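Local coordinates for protein BT_4661 (Bacteroides thetaiotaomicron, PDB 4AK1) that probably binds heparin and heparan sulfate at the cell surface, as a SusE-like protein of the heparin utilisation locus, at residues A335-A340 against V403-T408; I352-N357 against D383-I388; Y365-L370 against L378-D383; G397-Q402 against F416-T421. All blocks are in the same frame, centred on the assembly; numbering follows the deposited sequence.

Contact 1. Residues A335-A340 against V403-T408. With NA (sodium ion), chain B.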
loop_
_atom_site.group_PDB
_atom_site.type_symbol
_atom_site.label_atom_id
_atom_site.label_comp_id
_atom_site.label_asym_id
_atom_site.label_seq_id
_atom_site.Cartn_x
_atom_site.Cartn_y
_atom_site.Cartn_z
ATOM N N ALA A 335 -33.128 -41.568 -5.972
ATOM C CA ALA A 335 -32.634 -41.745 -7.338
ATOM C C ALA A 335 -33.286 -40.691 -8.232
ATOM O O ALA A 335 -34.350 -40.154 -7.893
ATOM C CB ALA A 335 -32.930 -43.157 -7.837
ATOM N N ASN A 336 -32.631 -40.371 -9.351
ATOM C CA ASN A 336 -33.133 -39.365 -10.299
ATOM C C ASN A 336 -33.428 -38.030 -9.616
ATOM O O ASN A 336 -34.389 -37.339 -9.973
ATOM C CB ASN A 336 -34.391 -39.887 -11.038
ATOM C CG ASN A 336 -34.197 -41.272 -11.632
ATOM O OD1 ASN A 336 -35.099 -42.134 -11.567
ATOM N ND2 ASN A 336 -33.031 -41.506 -12.213
ATOM N N PHE A 337 -32.623 -37.679 -8.617
ATOM C CA PHE A 337 -32.822 -36.431 -7.887
ATOM C C PHE A 337 -32.068 -35.312 -8.599
ATOM O O PHE A 337 -30.849 -35.357 -8.697
ATOM C CB PHE A 337 -32.392 -36.553 -6.410
ATOM C CG PHE A 337 -32.511 -35.262 -5.625
ATOM C CD1 PHE A 337 -33.650 -34.454 -5.734
ATOM C CD2 PHE A 337 -31.502 -34.869 -4.751
ATOM C CE1 PHE A 337 -33.757 -33.268 -5.015
ATOM C CE2 PHE A 337 -31.609 -33.694 -4.018
ATOM C CZ PHE A 337 -32.730 -32.885 -4.156
ATOM N N GLY A 338 -32.805 -34.331 -9.115
ATOM C CA GLY A 338 -32.205 -33.200 -9.825
ATOM C C GLY A 338 -33.162 -32.074 -10.165
ATOM O O GLY A 338 -34.394 -32.225 -10.044
ATOM N N TYR A 339 -32.596 -30.935 -10.556
ATOM C CA TYR A 339 -33.365 -29.765 -10.974
ATOM C C TYR A 339 -32.784 -29.276 -12.286
ATOM O O TYR A 339 -31.581 -29.394 -12.512
ATOM C CB TYR A 339 -33.256 -28.603 -9.963
ATOM C CG TYR A 339 -33.652 -28.942 -8.534
ATOM C CD1 TYR A 339 -32.740 -29.541 -7.669
ATOM C CD2 TYR A 339 -34.943 -28.678 -8.055
ATOM C CE1 TYR A 339 -33.088 -29.869 -6.366
ATOM C CE2 TYR A 339 -35.309 -28.997 -6.748
ATOM C CZ TYR A 339 -34.368 -29.590 -5.902
ATOM O OH TYR A 339 -34.672 -29.927 -4.601
ATOM N N ALA A 340 -33.628 -28.705 -13.138
ATOM C CA ALA A 340 -33.147 -28.047 -14.350
ATOM C C ALA A 340 -32.498 -26.712 -13.986
ATOM O O ALA A 340 -32.883 -26.078 -12.995
ATOM C CB ALA A 340 -34.318 -27.821 -15.306
ATOM N N VAL A 403 -28.889 -28.724 -3.167
ATOM C CA VAL A 403 -29.896 -29.266 -2.257
ATOM C C VAL A 403 -29.497 -30.679 -1.886
ATOM O O VAL A 403 -29.181 -31.503 -2.770
ATOM C CB VAL A 403 -31.309 -29.280 -2.887
ATOM C CG1 VAL A 403 -32.322 -29.898 -1.921
ATOM C CG2 VAL A 403 -31.751 -27.869 -3.266
ATOM N N MET A 404 -29.502 -30.969 -0.591
ATOM C CA MET A 404 -29.259 -32.330 -0.142
ATOM C C MET A 404 -30.559 -33.016 0.252
ATOM O O MET A 404 -31.323 -32.470 1.043
ATOM C CB MET A 404 -28.293 -32.371 1.038
ATOM C CG MET A 404 -27.957 -33.800 1.470
ATOM S SD MET A 404 -26.589 -33.844 2.645
ATOM C CE MET A 404 -27.210 -32.796 3.944
ATOM N N ALA A 405 -30.779 -34.199 -0.309
ATOM C CA ALA A 405 -31.879 -35.093 0.072
ATOM C C ALA A 405 -31.343 -36.242 0.897
ATOM O O ALA A 405 -30.315 -36.821 0.555
ATOM C CB ALA A 405 -32.578 -35.642 -1.166
ATOM N N THR A 406 -32.067 -36.612 1.949
ATOM C CA THR A 406 -31.618 -37.671 2.870
ATOM C C THR A 406 -32.787 -38.524 3.331
ATOM O O THR A 406 -33.827 -37.995 3.712
ATOM C CB THR A 406 -30.965 -37.053 4.132
ATOM O OG1 THR A 406 -29.801 -36.318 3.745
ATOM C CG2 THR A 406 -30.571 -38.125 5.167
ATOM N N ASN A 407 -32.597 -39.834 3.291
ATOM C CA ASN A 407 -33.447 -40.767 4.002
ATOM C C ASN A 407 -32.559 -41.809 4.694
ATOM O O ASN A 407 -31.336 -41.657 4.714
ATOM C CB ASN A 407 -34.542 -41.381 3.089
ATOM C CG ASN A 407 -34.003 -42.268 1.971
ATOM O OD1 ASN A 407 -32.823 -42.634 1.921
ATOM N ND2 ASN A 407 -34.901 -42.659 1.073
ATOM N N THR A 408 -33.162 -42.862 5.242
ATOM C CA THR A 408 -32.415 -43.870 6.004
ATOM C C THR A 408 -31.449 -44.685 5.134
ATOM O O THR A 408 -30.558 -45.362 5.654
ATOM C CB THR A 408 -33.360 -44.839 6.752
ATOM O OG1 THR A 408 -34.280 -45.408 5.823
ATOM C CG2 THR A 408 -34.149 -44.122 7.832
HETATM NA NA NA B . -29.976 -30.796 -13.088
HETATM O O HOH W 1 -29.649 -31.173 -10.752
HETATM O O HOH W 2 -28.674 -28.774 -13.240
HETATM O O HOH W 3 -27.642 -32.003 -13.349
HETATM O O HOH W 4 -30.077 -30.858 -14.906
#
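Phe337 lays its ring against Val403 and Ala405, two alternate residues of strand 397-407 that project from the same side of it. The methyl of Ala405 sits over one face of the ring, with CB 4.0 Å from the centroid of the Phe337 ring in a CH-pi contact. Val403 works at the ring's edge instead: its CG1 lies in the ring plane, 3.8 Å from Phe337 CZ, and its carbonyl O comes up near the same plane, 3.5 Å from Phe337 CE2. Phe337 CG stands anti to the backbone N (chi1 177°), and this carries the ring from the loop down to the strand. Substituting an alanine for Phe337 would probably leave the Ala405 methyl and Val403 CG1 without their packing partner and open a gap between loop and strand.

Val403 is shared with Tyr339, whose side chain crosses it at about a right angle; CG1 touches both aromatics. Tyr339 OH is 3.6 Å from Val403 CG1, and Tyr339 CE1 is 3.9 Å from Val403 CG2. That hydroxyl has its polar partner elsewhere, in a hydrogen bond with Gly384 O. The backbone of Tyr339 faces a sodium ion. Its O binds the metal at 2.2 Å, while its N donates to water 1 (3.0 Å), itself a ligand of the sodium, so one residue holds the ion both directly and through water. What results is a loop lying across the buried face of a sheet, with aromatic side chains pushed inward, as at the margin of a beta sandwich.

Contact 2. Residues I352-N357 against D383-I388; sequences INKNEN and DGNIAI
Ile352 pairs with Ile386 as an antiparallel hydrogen-bonded pair, each N donating to the other's O at 2.8 Å. Both isoleucines project to one face of the sheet, where their CB atoms are 3.9 Å apart, and Ile352 reaches on along the neighbouring strand until its CD1 meets Ile388 CD1 at 3.7 Å.

Asn353 lies at the exposed edge, the end of its side chain brought back to Asn385 with the two amide planes nearly perpendicular (83°). Its OD1 rests 3.5 Å from Asn385 CB and accepts from water 5, which donates also to Ile386 O. That carbonyl therefore takes two donors, the water and Ile352 N.

At Lys354 the strand pairing has ended, and a side chain stands in for the missing backbone acceptor: Lys354 N donates to Asn385 OD1 at 2.9 Å, in the carbonyl plane of the amide, which helps hold that amide in its rotation. With CG set between the backbone N and the carbonyl carbon (chi1 71°) and the chain extended beyond it, the lysine runs down past Asn385 to the turn. There NZ donates to Asp383 O (3.0 Å); it is also hydrogen-bonded to Tyr365 OH and makes a cation-pi contact with Phe358. The ammonium thus meets a backbone carbonyl of Asp383, while the carboxylate OD1 of that residue stays 5.9 Å from Lys354 NZ.

Strand 386-388 is the middle member of its small antiparallel sheet, between strands 350-352 and 379-380, and the side chains of Ile352 and Ile386 both pack on Phe416 of strand 410-421 in the facing sheet.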
loop_
_atom_site.group_PDB
_atom_site.type_symbol
_atom_site.label_atom_id
_atom_site.label_comp_id
_atom_site.label_asym_id
_atom_site.label_seq_id
_atom_site.Cartn_x
_atom_site.Cartn_y
_atom_site.Cartn_z
ATOM N N ILE A 352 -39.337 -23.791 -8.870
ATOM C CA ILE A 352 -38.220 -24.637 -9.271
ATOM C C ILE A 352 -38.512 -26.051 -8.773
ATOM O O ILE A 352 -38.295 -26.371 -7.599
ATOM C CB ILE A 352 -36.872 -24.091 -8.745
ATOM C CG1 ILE A 352 -36.644 -22.664 -9.265
ATOM C CG2 ILE A 352 -35.725 -25.015 -9.143
ATOM C CD1 ILE A 352 -35.500 -21.910 -8.612
ATOM N N ASN A 353 -39.067 -26.878 -9.654
ATOM C CA ASN A 353 -39.502 -28.212 -9.252
ATOM C C ASN A 353 -38.451 -29.255 -9.558
ATOM O O ASN A 353 -37.776 -29.177 -10.591
ATOM C CB ASN A 353 -40.828 -28.579 -9.911
ATOM C CG ASN A 353 -41.953 -27.645 -9.497
ATOM O OD1 ASN A 353 -42.117 -27.342 -8.309
ATOM N ND2 ASN A 353 -42.729 -27.167 -10.477
ATOM N N LYS A 354 -38.298 -30.220 -8.657
ATOM C CA LYS A 354 -37.396 -31.326 -8.930
ATOM C C LYS A 354 -37.965 -32.173 -10.067
ATOM O O LYS A 354 -39.182 -32.197 -10.292
ATOM C CB LYS A 354 -37.160 -32.177 -7.688
ATOM C CG LYS A 354 -38.348 -33.015 -7.270
ATOM C CD LYS A 354 -38.057 -33.794 -6.001
ATOM C CE LYS A 354 -39.324 -34.490 -5.551
ATOM N NZ LYS A 354 -39.062 -35.258 -4.309
ATOM N N ASN A 355 -37.081 -32.867 -10.770
ATOM C CA ASN A 355 -37.487 -33.718 -11.886
ATOM C C ASN A 355 -38.523 -34.762 -11.449
ATOM O O ASN A 355 -38.392 -35.365 -10.374
ATOM C CB ASN A 355 -36.267 -34.392 -12.512
ATOM C CG ASN A 355 -36.618 -35.182 -13.770
ATOM O OD1 ASN A 355 -37.014 -36.347 -13.699
ATOM N ND2 ASN A 355 -36.489 -34.546 -14.913
ATOM N N GLU A 356 -39.533 -34.965 -12.300
ATOM C CA GLU A 356 -40.688 -35.821 -12.009
ATOM C C GLU A 356 -40.359 -37.312 -11.852
ATOM O O GLU A 356 -41.186 -38.075 -11.351
ATOM C CB GLU A 356 -41.768 -35.639 -13.105
ATOM C CG GLU A 356 -41.355 -36.190 -14.475
ATOM C CD GLU A 356 -42.424 -36.037 -15.561
ATOM O OE1 GLU A 356 -43.494 -35.459 -15.296
ATOM O OE2 GLU A 356 -42.190 -36.504 -16.693
ATOM N N ASN A 357 -39.177 -37.737 -12.312
ATOM C CA ASN A 357 -38.758 -39.135 -12.167
ATOM C C ASN A 357 -38.145 -39.486 -10.803
ATOM O O ASN A 357 -37.714 -40.615 -10.609
ATOM C CB ASN A 357 -37.800 -39.546 -13.299
ATOM C CG ASN A 357 -38.452 -39.470 -14.673
ATOM O OD1 ASN A 357 -37.981 -38.749 -15.563
ATOM N ND2 ASN A 357 -39.533 -40.185 -14.845
ATOM N N ASP A 383 -41.549 -31.457 -0.087
ATOM C CA ASP A 383 -41.319 -32.350 -1.234
ATOM C C ASP A 383 -40.004 -32.049 -1.948
ATOM O O ASP A 383 -39.647 -32.730 -2.904
ATOM C CB ASP A 383 -42.485 -32.280 -2.230
ATOM C CG ASP A 383 -43.800 -32.689 -1.607
ATOM O OD1 ASP A 383 -43.940 -33.883 -1.263
ATOM O OD2 ASP A 383 -44.694 -31.816 -1.478
ATOM N N GLY A 384 -39.288 -31.034 -1.494
ATOM C CA GLY A 384 -38.001 -30.702 -2.103
ATOM C C GLY A 384 -38.104 -29.745 -3.282
ATOM O O GLY A 384 -37.110 -29.489 -3.948
ATOM N N ASN A 385 -39.308 -29.237 -3.559
ATOM C CA ASN A 385 -39.477 -28.204 -4.582
ATOM C C ASN A 385 -39.194 -26.826 -4.004
ATOM O O ASN A 385 -39.373 -26.615 -2.805
ATOM C CB ASN A 385 -40.895 -28.272 -5.178
ATOM C CG ASN A 385 -41.192 -29.618 -5.799
ATOM O OD1 ASN A 385 -40.430 -30.113 -6.625
ATOM N ND2 ASN A 385 -42.315 -30.227 -5.402
ATOM N N ILE A 386 -38.740 -25.892 -4.845
ATOM C CA ILE A 386 -38.291 -24.586 -4.378
ATOM C C ILE A 386 -39.230 -23.515 -4.923
ATOM O O ILE A 386 -39.593 -23.559 -6.100
ATOM C CB ILE A 386 -36.832 -24.294 -4.830
ATOM C CG1 ILE A 386 -35.867 -25.309 -4.195
ATOM C CG2 ILE A 386 -36.419 -22.867 -4.517
ATOM C CD1 ILE A 386 -34.535 -25.455 -4.909
ATOM N N ALA A 387 -39.634 -22.583 -4.059
ATOM C CA ALA A 387 -40.421 -21.419 -4.493
ATOM C C ALA A 387 -39.632 -20.133 -4.354
ATOM O O ALA A 387 -38.953 -19.913 -3.344
ATOM C CB ALA A 387 -41.730 -21.328 -3.715
ATOM N N ILE A 388 -39.700 -19.299 -5.391
ATOM C CA ILE A 388 -39.227 -17.916 -5.347
ATOM C C ILE A 388 -40.467 -17.046 -5.599
ATOM O O ILE A 388 -41.209 -17.300 -6.542
ATOM C CB ILE A 388 -38.129 -17.665 -6.416
ATOM C CG1 ILE A 388 -36.855 -18.454 -6.056
ATOM C CG2 ILE A 388 -37.784 -16.170 -6.539
ATOM C CD1 ILE A 388 -35.786 -18.493 -7.134
HETATM O O HOH W 5 -42.064 -24.903 -6.269
#

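Contact 3. Residues Y365-L370 against L378-D383; sequences YEFVNL and LALDLD
Leu380 is the bump here, and the hollow that takes it is formed by Phe367 and the backbone beside it. Its CD2 stands over the centre of the Phe367 ring, 4.2 Å from the centroid and only 5° off the normal, a CH-pi contact. The same methyl fits against Glu366 CA (3.8 Å) and Tyr365 CB (3.9 Å). Leu380 CG, anti to the backbone N (chi1 -162°), carries the branch toward Phe367, and CD2 is the methyl that reaches the ring. On the opposite face of the ring lies Leu370 CD1, nearer the rim, so the phenyl is a slab between two leucines. Its far end, CZ, touches Leu378 CB at 3.9 Å.

Tyr365 fills a second hollow, at the turn. The O of Leu382 approaches the ring near its plane, 3.5 Å from Tyr365 CE1, and the ring goes on past the backbone of Asp383 to put its OH at Lys354 NZ. A valine in its place would probably cost the ammonium of Lys354 one of its partners and the turn backbone its cover. The turn is an Asx turn, Asp383 N donating to Asp381 OD1 at 2.8 Å. Edge strands of two sheets meet here through side chains, consistent with one side of a beta sandwich being closed.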
loop_
_atom_site.group_PDB
_atom_site.type_symbol
_atom_site.label_atom_id
_atom_site.label_comp_id
_atom_site.label_asym_id
_atom_site.label_seq_id
_atom_site.Cartn_x
_atom_site.Cartn_y
_atom_site.Cartn_z
ATOM N N TYR A 365 -35.078 -32.654 3.055
ATOM C CA TYR A 365 -34.248 -31.800 2.187
ATOM C C TYR A 365 -33.654 -30.617 2.944
ATOM O O TYR A 365 -34.301 -30.045 3.821
ATOM C CB TYR A 365 -35.063 -31.279 0.985
ATOM C CG TYR A 365 -35.798 -32.375 0.212
ATOM C CD1 TYR A 365 -37.075 -32.795 0.593
ATOM C CD2 TYR A 365 -35.209 -32.982 -0.881
ATOM C CE1 TYR A 365 -37.741 -33.787 -0.110
ATOM C CE2 TYR A 365 -35.855 -33.990 -1.587
ATOM C CZ TYR A 365 -37.123 -34.386 -1.200
ATOM O OH TYR A 365 -37.755 -35.384 -1.910
ATOM N N GLU A 366 -32.432 -30.227 2.585
ATOM C CA GLU A 366 -31.864 -28.958 3.058
ATOM C C GLU A 366 -30.928 -28.352 2.004
ATOM O O GLU A 366 -30.358 -29.098 1.205
ATOM C CB GLU A 366 -31.113 -29.157 4.386
ATOM C CG GLU A 366 -29.850 -30.002 4.291
ATOM C CD GLU A 366 -29.290 -30.380 5.657
ATOM O OE1 GLU A 366 -29.883 -31.253 6.318
ATOM O OE2 GLU A 366 -28.241 -29.830 6.066
ATOM N N PHE A 367 -30.788 -27.022 2.002
ATOM C CA PHE A 367 -29.770 -26.348 1.184
ATOM C C PHE A 367 -28.367 -26.633 1.709
ATOM O O PHE A 367 -28.164 -26.739 2.924
ATOM C CB PHE A 367 -29.986 -24.831 1.141
ATOM C CG PHE A 367 -31.206 -24.412 0.360
ATOM C CD1 PHE A 367 -31.323 -24.711 -1.006
ATOM C CD2 PHE A 367 -32.245 -23.727 0.991
ATOM C CE1 PHE A 367 -32.462 -24.333 -1.716
ATOM C CE2 PHE A 367 -33.375 -23.343 0.288
ATOM C CZ PHE A 367 -33.485 -23.651 -1.066
ATOM N N VAL A 368 -27.407 -26.738 0.790
ATOM C CA VAL A 368 -25.995 -26.885 1.138
ATOM C C VAL A 368 -25.290 -25.619 0.673
ATOM O O VAL A 368 -25.296 -25.320 -0.534
ATOM C CB VAL A 368 -25.330 -28.088 0.424
ATOM C CG1 VAL A 368 -23.859 -28.227 0.837
ATOM C CG2 VAL A 368 -26.057 -29.390 0.724
ATOM N N ASN A 369 -24.709 -24.869 1.615
ATOM C CA ASN A 369 -23.945 -23.665 1.279
ATOM C C ASN A 369 -24.678 -22.706 0.327
ATOM O O ASN A 369 -24.114 -22.262 -0.682
ATOM C CB ASN A 369 -22.574 -24.057 0.712
ATOM C CG ASN A 369 -21.715 -24.786 1.739
ATOM O OD1 ASN A 369 -21.709 -24.414 2.919
ATOM N ND2 ASN A 369 -20.992 -25.811 1.307
ATOM N N LEU A 370 -25.930 -22.391 0.656
ATOM C CA LEU A 370 -26.708 -21.448 -0.143
ATOM C C LEU A 370 -25.979 -20.085 -0.208
ATOM O O LEU A 370 -25.539 -19.558 0.823
ATOM C CB LEU A 370 -28.127 -21.299 0.415
ATOM C CG LEU A 370 -29.161 -20.533 -0.433
ATOM C CD1 LEU A 370 -29.539 -21.328 -1.675
ATOM C CD2 LEU A 370 -30.390 -20.212 0.399
ATOM N N LEU A 378 -35.213 -18.071 -1.368
ATOM C CA LEU A 378 -35.621 -19.366 -1.893
ATOM C C LEU A 378 -36.207 -20.186 -0.760
ATOM O O LEU A 378 -35.593 -20.296 0.308
ATOM C CB LEU A 378 -34.417 -20.118 -2.512
ATOM C CG LEU A 378 -34.025 -19.832 -3.978
ATOM C CD1 LEU A 378 -33.564 -18.395 -4.166
ATOM C CD2 LEU A 378 -32.945 -20.784 -4.483
ATOM N N ALA A 379 -37.385 -20.756 -0.978
ATOM C CA ALA A 379 -38.006 -21.617 0.044
ATOM C C ALA A 379 -38.119 -23.055 -0.445
ATOM O O ALA A 379 -38.670 -23.314 -1.517
ATOM C CB ALA A 379 -39.379 -21.075 0.447
ATOM N N LEU A 380 -37.602 -23.980 0.360
ATOM C CA LEU A 380 -37.660 -25.401 0.077
ATOM C C LEU A 380 -38.872 -26.030 0.779
ATOM O O LEU A 380 -39.007 -25.913 2.000
ATOM C CB LEU A 380 -36.362 -26.019 0.582
ATOM C CG LEU A 380 -35.827 -27.374 0.163
ATOM C CD1 LEU A 380 -35.834 -27.580 -1.348
ATOM C CD2 LEU A 380 -34.417 -27.478 0.741
ATOM N N ASP A 381 -39.761 -26.682 0.028
ATOM C CA ASP A 381 -40.920 -27.316 0.674
ATOM C C ASP A 381 -40.611 -28.754 1.056
ATOM O O ASP A 381 -39.513 -29.265 0.769
ATOM C CB ASP A 381 -42.225 -27.172 -0.145
ATOM C CG ASP A 381 -42.241 -28.011 -1.426
ATOM O OD1 ASP A 381 -41.613 -29.094 -1.498
ATOM O OD2 ASP A 381 -42.926 -27.579 -2.381
ATOM N N LEU A 382 -41.583 -29.413 1.687
ATOM C CA LEU A 382 -41.363 -30.753 2.234
ATOM C C LEU A 382 -41.202 -31.817 1.148
ATOM O O LEU A 382 -40.757 -32.936 1.426
ATOM C CB LEU A 382 -42.468 -31.120 3.240
ATOM C CG LEU A 382 -42.457 -30.319 4.562
ATOM C CD1 LEU A 382 -43.646 -30.663 5.463
ATOM C CD2 LEU A 382 -41.138 -30.512 5.310
ATOM N N ASP A 383 -41.549 -31.457 -0.087
ATOM C CA ASP A 383 -41.319 -32.350 -1.234
ATOM C C ASP A 383 -40.004 -32.049 -1.948
ATOM O O ASP A 383 -39.647 -32.730 -2.904
ATOM C CB ASP A 383 -42.485 -32.280 -2.230
ATOM C CG ASP A 383 -43.800 -32.689 -1.607
ATOM O OD1 ASP A 383 -43.940 -33.883 -1.263
ATOM O OD2 ASP A 383 -44.694 -31.816 -1.478
#

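Contact 4. Residues G397-Q402 against F416-T421; sequences GQYTVQ and FTLTIT
Strands 397-402 and 416-421 run antiparallel, their axes 4.6 Å apart at closest and 158° between directions, joined by six backbone hydrogen bonds in three hydrogen-bonded pairs: Gly397 with Ile420, Tyr399 with Leu418 and Val401 with Phe416. On the face of Tyr399, Val401, Phe416 and Leu418, Val401 and Phe416 lie side by side, pointing the same way. Phe416 CG sits between its backbone N and carbonyl carbon (chi1 66°), which swings the ring over Val401. One face is thereby met by Val401 CB, 3.8 Å from the ring centroid in a CH-pi contact, with Val401 CG1 3.7 Å from Phe416 CE1.

These are the two arms of a beta hairpin, 397-407 and 410-421, in the centre of the four-stranded sheet, strand 342-345 flanking one arm and 364-367 the other.

Further along the same face, Tyr399 presents its ring edge to Leu418 O, 3.6 Å from Tyr399 CD2, and its hydroxyl is hydrogen-bonded to Pro395 O. The non-hydrogen-bonded pairs, Gln398 with Thr419 and Thr400 with Thr417, turn to the other face. Gln398 lays its aliphatic part on Thr417, Gln398 CG to Thr417 CG2 3.5 Å. Water 6 links the two threonine hydroxyls, 2.7 Å from Thr400 OG1 and 2.8 Å from Thr417 OG1. Thr417 OG1 is also hydrogen-bonded to Thr415 OG1 of the second subunit, so this face looks onto a neighbouring chain.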
loop_
_atom_site.group_PDB
_atom_site.type_symbol
_atom_site.label_atom_id
_atom_site.label_comp_id
_atom_site.label_asym_id
_atom_site.label_seq_id
_atom_site.Cartn_x
_atom_site.Cartn_y
_atom_site.Cartn_z
ATOM N N GLY A 397 -27.592 -11.713 -11.502
ATOM C CA GLY A 397 -26.365 -12.472 -11.373
ATOM C C GLY A 397 -26.611 -13.940 -11.609
ATOM O O GLY A 397 -27.732 -14.356 -11.902
ATOM N N GLN A 398 -25.556 -14.726 -11.492
ATOM C CA GLN A 398 -25.657 -16.153 -11.699
ATOM C C GLN A 398 -25.252 -16.871 -10.404
ATOM O O GLN A 398 -24.260 -16.505 -9.754
ATOM C CB GLN A 398 -24.772 -16.582 -12.868
ATOM C CG GLN A 398 -24.944 -18.053 -13.235
ATOM C CD GLN A 398 -24.336 -18.422 -14.574
ATOM O OE1 GLN A 398 -23.119 -18.635 -14.679
ATOM N NE2 GLN A 398 -25.187 -18.548 -15.601
ATOM N N TYR A 399 -26.018 -17.892 -10.038
ATOM C CA TYR A 399 -25.870 -18.518 -8.739
ATOM C C TYR A 399 -25.844 -20.014 -8.881
ATOM O O TYR A 399 -26.593 -20.572 -9.687
ATOM C CB TYR A 399 -27.040 -18.126 -7.819
ATOM C CG TYR A 399 -27.201 -16.637 -7.638
ATOM C CD1 TYR A 399 -26.472 -15.947 -6.659
ATOM C CD2 TYR A 399 -28.069 -15.906 -8.459
ATOM C CE1 TYR A 399 -26.618 -14.575 -6.491
ATOM C CE2 TYR A 399 -28.210 -14.537 -8.309
ATOM C CZ TYR A 399 -27.490 -13.880 -7.322
ATOM O OH TYR A 399 -27.637 -12.516 -7.189
ATOM N N THR A 400 -25.008 -20.663 -8.077
ATOM C CA THR A 400 -25.021 -22.117 -7.968
ATOM C C THR A 400 -25.807 -22.522 -6.714
ATOM O O THR A 400 -25.513 -22.050 -5.620
ATOM C CB THR A 400 -23.576 -22.645 -7.888
ATOM O OG1 THR A 400 -22.841 -22.132 -9.002
ATOM C CG2 THR A 400 -23.543 -24.182 -7.923
ATOM N N VAL A 401 -26.811 -23.380 -6.873
ATOM C CA VAL A 401 -27.651 -23.799 -5.744
ATOM C C VAL A 401 -27.507 -25.301 -5.525
ATOM O O VAL A 401 -27.573 -26.073 -6.480
ATOM C CB VAL A 401 -29.142 -23.453 -5.991
ATOM C CG1 VAL A 401 -30.011 -23.817 -4.786
ATOM C CG2 VAL A 401 -29.304 -21.983 -6.338
ATOM N N GLN A 402 -27.333 -25.723 -4.273
ATOM C CA GLN A 402 -27.257 -27.157 -3.966
ATOM C C GLN A 402 -28.276 -27.563 -2.939
ATOM O O GLN A 402 -28.476 -26.845 -1.949
ATOM C CB GLN A 402 -25.908 -27.525 -3.389
ATOM C CG GLN A 402 -24.763 -27.482 -4.354
ATOM C CD GLN A 402 -23.519 -27.982 -3.664
ATOM O OE1 GLN A 402 -22.942 -27.266 -2.851
ATOM N NE2 GLN A 402 -23.150 -29.223 -3.927
ATOM N N PHE A 416 -28.040 -27.028 -9.272
ATOM C CA PHE A 416 -28.467 -26.323 -10.479
ATOM C C PHE A 416 -27.932 -24.912 -10.489
ATOM O O PHE A 416 -27.486 -24.378 -9.450
ATOM C CB PHE A 416 -30.009 -26.324 -10.674
ATOM C CG PHE A 416 -30.775 -25.545 -9.621
ATOM C CD1 PHE A 416 -31.157 -26.157 -8.424
ATOM C CD2 PHE A 416 -31.139 -24.218 -9.832
ATOM C CE1 PHE A 416 -31.880 -25.460 -7.458
ATOM C CE2 PHE A 416 -31.860 -23.502 -8.868
ATOM C CZ PHE A 416 -32.233 -24.125 -7.675
ATOM N N THR A 417 -27.983 -24.310 -11.673
ATOM C CA THR A 417 -27.603 -22.920 -11.854
ATOM C C THR A 417 -28.851 -22.039 -12.009
ATOM O O THR A 417 -29.737 -22.343 -12.816
ATOM C CB THR A 417 -26.666 -22.791 -13.069
ATOM O OG1 THR A 417 -25.471 -23.543 -12.807
ATOM C CG2 THR A 417 -26.294 -21.327 -13.360
ATOM N N LEU A 418 -28.905 -20.964 -11.224
ATOM C CA LEU A 418 -29.986 -19.972 -11.279
ATOM C C LEU A 418 -29.412 -18.657 -11.816
ATOM O O LEU A 418 -28.477 -18.102 -11.228
ATOM C CB LEU A 418 -30.576 -19.754 -9.868
ATOM C CG LEU A 418 -31.504 -18.543 -9.706
ATOM C CD1 LEU A 418 -32.792 -18.770 -10.496
ATOM C CD2 LEU A 418 -31.791 -18.247 -8.237
ATOM N N THR A 419 -29.952 -18.162 -12.926
ATOM C CA THR A 419 -29.430 -16.932 -13.541
ATOM C C THR A 419 -30.544 -15.912 -13.578
ATOM O O THR A 419 -31.613 -16.186 -14.148
ATOM C CB THR A 419 -28.874 -17.209 -14.970
ATOM O OG1 THR A 419 -27.888 -18.244 -14.889
ATOM C CG2 THR A 419 -28.229 -15.968 -15.572
ATOM N N ILE A 420 -30.316 -14.756 -12.948
ATOM C CA ILE A 420 -31.303 -13.670 -12.929
ATOM C C ILE A 420 -30.782 -12.516 -13.776
ATOM O O ILE A 420 -29.664 -12.041 -13.560
ATOM C CB ILE A 420 -31.578 -13.147 -11.491
ATOM C CG1 ILE A 420 -32.057 -14.279 -10.563
ATOM C CG2 ILE A 420 -32.557 -11.957 -11.505
ATOM C CD1 ILE A 420 -33.355 -14.967 -10.985
ATOM N N THR A 421 -31.576 -12.088 -14.752
ATOM C CA THR A 421 -31.202 -10.955 -15.595
ATOM C C THR A 421 -32.209 -9.810 -15.407
ATOM O O THR A 421 -33.194 -9.948 -14.676
ATOM C CB THR A 421 -31.125 -11.340 -17.085
ATOM O OG1 THR A 421 -32.402 -11.819 -17.517
ATOM C CG2 THR A 421 -30.038 -12.403 -17.355
HETATM O O HOH W 6 -23.170 -22.399 -11.673
#

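In the fold
The four contacts belong to one domain whose two packed sheets are consistent with a beta sandwich. Contact 4 supplies the central hairpin of the larger sheet; contact 2 joins the smaller sheet to the loop that leaves it; contacts 1 and 3 close the space between. Between the sheets Ile386 CD1 of contact 2 meets Phe416 CE1 of contact 4 at 3.7 Å. Two polar links tie the margin: Tyr339 OH of contact 1 to Gly384 O of contact 2 (2.6 Å), and Lys354 NZ of contact 2 to Tyr365 OH of contact 3 (2.7 Å). Met404 N bonds to Glu366 O at 2.7 Å, putting contacts 1 and 3 on adjacent strands. The sodium held in contact 1 is about 5 Å from the side chain of Phe416.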